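Local coordinates for protein NS6 protease (Murine norovirus 1, PDB 4ASH) that probably cleaves the viral polyprotein as a cysteine protease with a trypsin-like fold, separating the replication proteins of the norovirus, at residues Phe27-Lys31 / His32-Pro36. The protein carries 1 engineered substitution. Residues are numbered along the deposited sequence; the frame is centred on the assembly and turned at random.
Sequences FITAK and HVAPP
A30 and V33 close a local turn, the first of two overlapping type I beta turns, where strand 26-30 of a chymotrypsin-like protease ends and runs into the loop carrying H32. The example illustrates how such proteases set a histidine just beyond a strand. V33 N donates to A30 O at 3.1 Å, nearly straight (160°), and A34 N reaches K31 O at 3.2 Å; both donors stand above the carbonyl planes. A second, weak bond from A34 N also falls on A30 O. A water joins K31 O to A34 O across the second turn. The H32 ring is turned back beside the strand end, meeting A30 obliquely, with CG between its own N and C (chi1 78°), bringing ND1 and CE1 each 3.9 Å from A30 CB. V33 CG1 lies over one ring face, 3.5 Å above its plane and towards the rim. H32 ND1 is hydrogen-bonded to D56 OD2, and the side chain touches A141, probably the engineered alanine standing in for the nucleophilic cysteine, consistent with the catalytic triad of this family. On the buried side, T29 OG1 is held by W18 O, while the V33 and T29 side chains meet at a slant, V33 CG2 lying 3.4 Å from T29 OG1.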
ATOM      1  N   PHE A  27      -4.765  -3.883   8.858  1.00 14.78           N
ATOM      2  CA  PHE A  27      -3.389  -3.490   8.553  1.00 15.36           C
ATOM      3  C   PHE A  27      -3.018  -4.076   7.202  1.00 14.96           C
ATOM      4  O   PHE A  27      -3.156  -5.288   6.985  1.00 16.62           O
ATOM      5  CB  PHE A  27      -2.462  -4.017   9.652  1.00 14.23           C
ATOM      6  CG  PHE A  27      -1.023  -3.595   9.499  1.00 17.22           C
ATOM      7  CD1 PHE A  27      -0.622  -2.315   9.855  1.00 15.84           C
ATOM      8  CD2 PHE A  27      -0.078  -4.484   9.020  1.00 17.00           C
ATOM      9  CE1 PHE A  27       0.701  -1.927   9.732  1.00 16.51           C
ATOM     10  CE2 PHE A  27       1.257  -4.098   8.891  1.00 17.79           C
ATOM     11  CZ  PHE A  27       1.638  -2.821   9.250  1.00 14.50           C
ATOM     12  N   ILE A  28      -2.571  -3.219   6.283  1.00 14.24           N
ATOM     13  CA  ILE A  28      -2.206  -3.667   4.945  1.00 11.90           C
ATOM     14  C   ILE A  28      -0.709  -3.468   4.686  1.00 15.19           C
ATOM     15  O   ILE A  28      -0.088  -2.554   5.238  1.00 15.06           O
ATOM     16  CB  ILE A  28      -3.039  -2.971   3.840  1.00 14.79           C
ATOM     17  CG1 ILE A  28      -2.752  -1.456   3.772  1.00 13.91           C
ATOM     18  CG2 ILE A  28      -4.524  -3.284   4.037  1.00 15.29           C
ATOM     19  CD1 ILE A  28      -3.507  -0.747   2.606  1.00 14.07           C
ATOM     20  N   THR A  29      -0.138  -4.328   3.847  1.00 12.91           N
ATOM     21  CA  THR A  29       1.293  -4.255   3.553  1.00 12.67           C
ATOM     22  C   THR A  29       1.564  -4.954   2.216  1.00 15.25           C
ATOM     23  O   THR A  29       0.659  -5.501   1.590  1.00 15.82           O
ATOM     24  CB  THR A  29       2.138  -4.907   4.689  1.00 16.49           C
ATOM     25  OG1 THR A  29       3.543  -4.688   4.455  1.00 14.29           O
ATOM     26  CG2 THR A  29       1.884  -6.397   4.763  1.00 18.44           C
ATOM     27  N   ALA A  30       2.821  -4.935   1.794  1.00 14.96           N
ATOM     28  CA  ALA A  30       3.265  -5.682   0.633  1.00 15.21           C
ATOM     29  C   ALA A  30       3.600  -7.101   1.078  1.00 16.21           C
ATOM     30  O   ALA A  30       4.372  -7.299   2.010  1.00 18.17           O
ATOM     31  CB  ALA A  30       4.493  -5.015   0.026  1.00 16.73           C
ATOM     32  N   LYS A  31       3.021  -8.093   0.417  1.00 16.18           N
ATOM     33  CA  LYS A  31       3.303  -9.482   0.751  1.00 16.75           C
ATOM     34  C   LYS A  31       4.802  -9.781   0.865  1.00 21.24           C
ATOM     35  O   LYS A  31       5.249 -10.457   1.805  1.00 21.99           O
ATOM     36  CB  LYS A  31       2.640 -10.430  -0.259  1.00 20.39           C
ATOM     37  CG  LYS A  31       2.760 -11.890   0.149  1.00 25.61           C
ATOM     38  CD  LYS A  31       2.089 -12.815  -0.846  1.00 33.16           C
ATOM     39  CE  LYS A  31       2.160 -14.257  -0.364  1.00 43.69           C
ATOM     40  NZ  LYS A  31       1.205 -15.133  -1.102  1.00 49.49           N
ATOM     41  N   HIS A  32       5.587  -9.249  -0.068  1.00 18.82           N
ATOM     42  CA  HIS A  32       7.004  -9.596  -0.128  1.00 19.53           C
ATOM     43  C   HIS A  32       7.858  -9.044   1.013  1.00 20.46           C
ATOM     44  O   HIS A  32       9.006  -9.464   1.158  1.00 23.24           O
ATOM     45  CB  HIS A  32       7.625  -9.252  -1.491  1.00 18.59           C
ATOM     46  CG  HIS A  32       7.937  -7.804  -1.682  1.00 18.52           C
ATOM     47  ND1 HIS A  32       7.038  -6.905  -2.221  1.00 16.93           N
ATOM     48  CD2 HIS A  32       9.072  -7.100  -1.448  1.00 16.17           C
ATOM     49  CE1 HIS A  32       7.599  -5.712  -2.292  1.00 15.33           C
ATOM     50  NE2 HIS A  32       8.838  -5.803  -1.835  1.00 18.89           N
ATOM     51  N   VAL A  33       7.319  -8.126   1.818  1.00 17.96           N
ATOM     52  CA  VAL A  33       8.092  -7.598   2.942  1.00 16.31           C
ATOM     53  C   VAL A  33       7.656  -8.206   4.270  1.00 21.03           C
ATOM     54  O   VAL A  33       8.359  -8.093   5.271  1.00 19.11           O
ATOM     55  CB  VAL A  33       8.039  -6.047   3.060  1.00 16.91           C
ATOM     56  CG1 VAL A  33       8.427  -5.373   1.748  1.00 17.02           C
ATOM     57  CG2 VAL A  33       6.672  -5.573   3.550  1.00 15.55           C
ATOM     58  N   ALA A  34       6.504  -8.871   4.277  1.00 18.17           N
ATOM     59  CA  ALA A  34       5.909  -9.295   5.536  1.00 19.99           C
ATOM     60  C   ALA A  34       6.718 -10.376   6.241  1.00 22.68           C
ATOM     61  O   ALA A  34       7.392 -11.177   5.597  1.00 23.73           O
ATOM     62  CB  ALA A  34       4.486  -9.771   5.310  1.00 18.83           C
ATOM     63  N   PRO A  35       6.640 -10.401   7.578  1.00 22.16           N
ATOM     64  CA  PRO A  35       7.215 -11.512   8.339  1.00 29.73           C
ATOM     65  C   PRO A  35       6.564 -12.807   7.880  1.00 28.57           C
ATOM     66  O   PRO A  35       5.452 -12.768   7.343  1.00 27.26           O
ATOM     67  CB  PRO A  35       6.794 -11.209   9.776  1.00 26.28           C
ATOM     68  CG  PRO A  35       6.558  -9.740   9.815  1.00 26.37           C
ATOM     69  CD  PRO A  35       6.007  -9.399   8.450  1.00 18.63           C
ATOM     70  N   PRO A  36       7.238 -13.943   8.095  1.00 31.14           N
ATOM     71  CA  PRO A  36       6.713 -15.237   7.660  1.00 32.99           C
ATOM     72  C   PRO A  36       5.350 -15.507   8.281  1.00 33.89           C
ATOM     73  O   PRO A  36       5.098 -15.136   9.432  1.00 30.14           O
ATOM     74  CB  PRO A  36       7.744 -16.233   8.196  1.00 33.30           C
ATOM     75  CG  PRO A  36       8.998 -15.434   8.341  1.00 37.97           C
ATOM     76  CD  PRO A  36       8.544 -14.073   8.765  1.00 32.04           C
TER
HETATM   77  O   HOH W   1       7.165 -12.121   3.243  1.00 37.56           O